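Local coordinates for protein tumor necrosis factor receptor superfamily member 16 (Rattus norvegicus, PDB 4F42) that probably relays neurotrophin signals into the cell as the intracellular death domain of the low-affinity neurotrophin receptor p75NTR, at residues A[62-65]-A[66-69]; A[77-80]-A[81-85]. All coordinates share one frame; numbering follows the deposited sequence.

Contact 1. Residues A[62-65]-A[66-69]. With MNB (5-mercapto-2-nitro-benzoic acid), chain C.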
loop_
_atom_site.group_PDB
_atom_site.type_symbol
_atom_site.label_atom_id
_atom_site.label_comp_id
_atom_site.label_asym_id
_atom_site.label_seq_id
_atom_site.Cartn_x
_atom_site.Cartn_y
_atom_site.Cartn_z
ATOM N N ALA A 62 8.912 -3.236 5.750
ATOM C CA ALA A 62 8.011 -2.547 4.840
ATOM C C ALA A 62 8.786 -1.915 3.686
ATOM O O ALA A 62 8.916 -0.695 3.603
ATOM C CB ALA A 62 7.190 -1.509 5.586
ATOM N N THR A 63 9.297 -2.767 2.801
ATOM C CA THR A 63 10.039 -2.334 1.624
ATOM C C THR A 63 9.110 -2.161 0.431
ATOM O O THR A 63 8.006 -2.708 0.403
ATOM C CB THR A 63 11.111 -3.372 1.231
ATOM O OG1 THR A 63 10.493 -4.659 1.079
ATOM C CG2 THR A 63 12.219 -3.456 2.293
ATOM N N LEU A 64 9.569 -1.424 -0.571
ATOM C CA LEU A 64 8.855 -1.349 -1.839
ATOM C C LEU A 64 8.583 -2.735 -2.430
ATOM O O LEU A 64 7.468 -3.006 -2.881
ATOM C CB LEU A 64 9.602 -0.475 -2.846
ATOM C CG LEU A 64 8.941 -0.306 -4.222
ATOM C CD1 LEU A 64 7.531 0.297 -4.144
ATOM C CD2 LEU A 64 9.821 0.509 -5.130
ATOM N N ASP A 65 9.589 -3.608 -2.410
ATOM C CA ASP A 65 9.451 -4.949 -2.975
ATOM C C ASP A 65 8.430 -5.815 -2.233
ATOM O O ASP A 65 7.706 -6.588 -2.854
ATOM C CB ASP A 65 10.804 -5.660 -3.147
ATOM C CG ASP A 65 11.708 -5.547 -1.932
ATOM O OD1 ASP A 65 11.829 -6.531 -1.175
ATOM O OD2 ASP A 65 12.329 -4.482 -1.746
ATOM N N ALA A 66 8.375 -5.667 -0.908
ATOM C CA ALA A 66 7.351 -6.313 -0.094
ATOM C C ALA A 66 5.969 -5.830 -0.510
ATOM O O ALA A 66 5.015 -6.608 -0.570
ATOM C CB ALA A 66 7.582 -6.036 1.377
ATOM N N LEU A 67 5.863 -4.539 -0.800
ATOM C CA LEU A 67 4.606 -3.979 -1.281
ATOM C C LEU A 67 4.255 -4.548 -2.654
ATOM O O LEU A 67 3.132 -5.026 -2.872
ATOM C CB LEU A 67 4.675 -2.453 -1.345
ATOM C CG LEU A 67 3.448 -1.763 -1.939
ATOM C CD1 LEU A 67 2.193 -2.132 -1.162
ATOM C CD2 LEU A 67 3.654 -0.265 -1.938
ATOM N N LEU A 68 5.221 -4.486 -3.568
ATOM C CA LEU A 68 5.060 -5.032 -4.908
ATOM C C LEU A 68 4.684 -6.521 -4.857
ATOM O O LEU A 68 3.760 -6.944 -5.559
ATOM C CB LEU A 68 6.327 -4.772 -5.735
ATOM C CG LEU A 68 6.404 -3.538 -6.659
ATOM C CD1 LEU A 68 5.578 -2.337 -6.216
ATOM C CD2 LEU A 68 7.830 -3.100 -6.972
ATOM N N ALA A 69 5.362 -7.295 -4.007
ATOM C CA ALA A 69 5.013 -8.712 -3.777
ATOM C C ALA A 69 3.551 -8.893 -3.344
ATOM O O ALA A 69 2.843 -9.750 -3.883
ATOM C CB ALA A 69 5.934 -9.337 -2.745
HETATM C C6 MNB C . 10.214 0.996 -9.351
HETATM C C1 MNB C . 9.897 2.106 -8.572
HETATM C C2 MNB C . 8.553 2.169 -7.903
HETATM C C3 MNB C . 7.672 1.104 -8.078
HETATM C C4 MNB C . 8.039 0.023 -8.864
HETATM C C5 MNB C . 9.282 -0.033 -9.490
HETATM S S5 MNB C . 9.644 -1.397 -10.427
HETATM C C10 MNB C . 10.910 3.206 -8.446
HETATM O O12 MNB C . 10.909 4.090 -9.324
HETATM O O11 MNB C . 11.723 3.223 -7.494
HETATM N N7 MNB C . 8.143 3.243 -7.089
HETATM O O9 MNB C . 6.974 3.357 -6.760
HETATM O O8 MNB C . 8.943 4.066 -6.674
#
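Thr63 and Ala66 face each other across the first turn of helix 64-73, where the backbone swings from the extended phi/psi of Thr63 (-92°/161°) into helical values from Leu64 onward. Thr63 is the N-cap residue, and its OG1 accepts from Ala66 N at 3.1 Å, taking up an amide that has no preceding turn of helix to pair with. A chi1 of 54° sets OG1 between the backbone N and the carbonyl carbon, from where it reaches over the open end of the helix. Threonine suits the place because its short branch brings an oxygen to the amide while its methyl stays beside the backbone N. Ala66 offers just a small methyl, whose CB lies against the capping oxygen, 3.2 Å from Thr63 OG1. Behind the cap the regular i to i+4 bonds begin, Leu67 N to Thr63 O, then Leu68 N to Leu64 O at 2.8 Å and Ala69 N to Asp65 O.

On another flank Leu64 and Leu68, one turn apart, cross obliquely, with Leu64 CD1 3.9 Å from Leu68 CD1. Their other methyls meet the nitrobenzoate from the same side of its ring. Leu64 CD2 stands over the face, almost straight above MNB C2 at 3.5 Å, whereas Leu68 CD2 lies out past the rim, 3.7 Å from MNB C4. Branched apolar ends fit here because one methyl can meet the neighbouring leucine and the other the ring. Leu67 points to Tyr5 of the N-terminal loop and to Trp56 of helix 48-56, which marks the inward side of the helix, while Leu64 also packs on Asn3 and Leu8. The result is an N-capped amphipathic helix of the death-domain helical bundle, with one leucine pair forming a wall of the ligand pocket.

Contact 2. Residues A[77-80]-A[81-85]. With MNB (5-mercapto-2-nitro-benzoic acid), chain C.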
loop_
_atom_site.group_PDB
_atom_site.type_symbol
_atom_site.label_atom_id
_atom_site.label_comp_id
_atom_site.label_asym_id
_atom_site.label_seq_id
_atom_site.Cartn_x
_atom_site.Cartn_y
_atom_site.Cartn_z
ATOM N N ALA A 77 -0.923 -7.436 -10.536
ATOM C CA ALA A 77 0.348 -7.214 -11.213
ATOM C C ALA A 77 0.282 -6.017 -12.172
ATOM O O ALA A 77 1.306 -5.375 -12.430
ATOM C CB ALA A 77 0.799 -8.470 -11.937
ATOM N N ASP A 78 -0.918 -5.699 -12.671
ATOM C CA ASP A 78 -1.124 -4.493 -13.499
ATOM C C ASP A 78 -0.642 -3.202 -12.810
ATOM O O ASP A 78 -0.052 -2.331 -13.460
ATOM C CB ASP A 78 -2.589 -4.361 -13.959
ATOM C CG ASP A 78 -3.557 -4.143 -12.802
ATOM O OD1 ASP A 78 -3.640 -5.022 -11.919
ATOM O OD2 ASP A 78 -4.241 -3.096 -12.778
ATOM N N ILE A 79 -0.861 -3.095 -11.497
ATOM C CA ILE A 79 -0.343 -1.960 -10.722
ATOM C C ILE A 79 1.193 -2.008 -10.630
ATOM O O ILE A 79 1.862 -0.979 -10.745
ATOM C CB ILE A 79 -0.983 -1.859 -9.310
ATOM C CG1 ILE A 79 -2.508 -1.733 -9.416
ATOM C CG2 ILE A 79 -0.386 -0.673 -8.527
ATOM C CD1 ILE A 79 -3.236 -1.568 -8.062
ATOM N N VAL A 80 1.741 -3.207 -10.445
ATOM C CA VAL A 80 3.195 -3.392 -10.400
ATOM C C VAL A 80 3.815 -3.008 -11.751
ATOM O O VAL A 80 4.805 -2.274 -11.796
ATOM C CB VAL A 80 3.590 -4.843 -9.978
ATOM C CG1 VAL A 80 5.093 -5.006 -9.921
ATOM C CG2 VAL A 80 2.987 -5.196 -8.634
ATOM N N GLU A 81 3.207 -3.473 -12.844
ATOM C CA GLU A 81 3.647 -3.126 -14.201
ATOM C C GLU A 81 3.603 -1.610 -14.416
ATOM O O GLU A 81 4.566 -1.019 -14.917
ATOM C CB GLU A 81 2.798 -3.838 -15.279
ATOM C CG GLU A 81 2.779 -5.383 -15.247
ATOM C CD GLU A 81 4.144 -6.041 -15.545
ATOM O OE1 GLU A 81 5.089 -5.323 -15.951
ATOM O OE2 GLU A 81 4.275 -7.287 -15.365
ATOM N N SER A 82 2.494 -0.993 -14.010
ATOM C CA SER A 82 2.264 0.440 -14.201
ATOM C C SER A 82 3.252 1.327 -13.442
ATOM O O SER A 82 3.649 2.395 -13.923
ATOM C CB SER A 82 0.826 0.794 -13.809
ATOM O OG SER A 82 0.581 2.180 -13.956
ATOM N N LEU A 83 3.647 0.872 -12.259
ATOM C CA LEU A 83 4.578 1.610 -11.421
ATOM C C LEU A 83 6.008 1.438 -11.883
ATOM O O LEU A 83 6.844 2.308 -11.656
ATOM C CB LEU A 83 4.454 1.173 -9.958
ATOM C CG LEU A 83 3.255 1.725 -9.187
ATOM C CD1 LEU A 83 3.061 0.938 -7.912
ATOM C CD2 LEU A 83 3.419 3.225 -8.904
ATOM N N CYS A 84 6.289 0.304 -12.515
ATOM C CA CYS A 84 7.631 0.002 -13.001
ATOM C C CYS A 84 7.887 0.582 -14.400
ATOM O O CYS A 84 9.003 0.494 -14.919
ATOM C CB CYS A 84 7.859 -1.515 -12.998
ATOM S SG CYS A 84 7.949 -2.303 -11.353
ATOM N N SER A 85 6.853 1.179 -14.994
ATOM C CA SER A 85 6.898 1.708 -16.363
ATOM C C SER A 85 7.834 2.918 -16.537
ATOM O O SER A 85 7.643 3.980 -15.923
ATOM C CB SER A 85 5.487 2.077 -16.815
ATOM O OG SER A 85 5.399 2.123 -18.225
HETATM C C6 MNB C . 10.214 0.996 -9.351
HETATM C C1 MNB C . 9.897 2.106 -8.572
HETATM C C2 MNB C . 8.553 2.169 -7.903
HETATM C C3 MNB C . 7.672 1.104 -8.078
HETATM C C4 MNB C . 8.039 0.023 -8.864
HETATM C C5 MNB C . 9.282 -0.033 -9.490
HETATM S S5 MNB C . 9.644 -1.397 -10.427
HETATM C C10 MNB C . 10.910 3.206 -8.446
HETATM O O12 MNB C . 10.909 4.090 -9.324
HETATM O O11 MNB C . 11.723 3.223 -7.494
HETATM N N7 MNB C . 8.143 3.243 -7.089
HETATM O O9 MNB C . 6.974 3.357 -6.760
HETATM O O8 MNB C . 8.943 4.066 -6.674
#
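With chi1 at -68°, Cys84 SG lies beside its own backbone N and anti to its carbonyl carbon, while a similar turn in Leu83 (chi1 -77°) carries CG back along helix 77-84 toward Ile79. Cys84 SG is joined to MNB S5 by a 2.1 Å disulfide, so the nitrobenzoate is tethered to the protein covalently. The same sulfur sits 3.2 Å from Val80 O and 4.2 Å from Val80 CG1, one turn back. Cys84 N also donates to Val80 O, but with an N-H...O angle of only 139°, a bent bond. Leu83 touches on two sides: its CD1 lies 3.9 Å from Ile79 CG2, the two chains running side by side, and its CB is 3.7 Å from MNB C3. Cutting Leu83 back to an alanine is likely to leave Ile79 CG2 without its neighbour and to open a gap against Val16 and Leu19 of helix 10-19. Val80 packs on helix 64-73 and Ile79 on both helices, whereas Asp78 turns out to pair with Arg76. This is the amphipathic C-terminal helix of a death-domain bundle, carrying near its C-terminal end a cysteine in mixed disulfide with the mercapto-nitrobenzoic acid.

Contacts 1 and 2 come from successive helices, 64-73 and 77-84, and their centres lie 13 Å apart. They meet directly where Val80 CG2 packs 3.6 Å from Leu68 O, so the residue that borders the modified cysteine in contact 2 also rests on the helix of contact 1. Both line the same nitrobenzoate pocket, contact 1 through Leu64 and Leu68, contact 2 through Leu83 and Cys84. Leu83 CB lies on the other side of the ring plane from the two leucine methyls of contact 1. Leu8, Lys12 and Val16 complete this pocket, with Lys12 NZ hydrogen-bonded to the ligand. Another bound nitrobenzoate is about 13 Å from the side chain of Leu67. The side chain of Leu83 is about 10 Å from that other MNB.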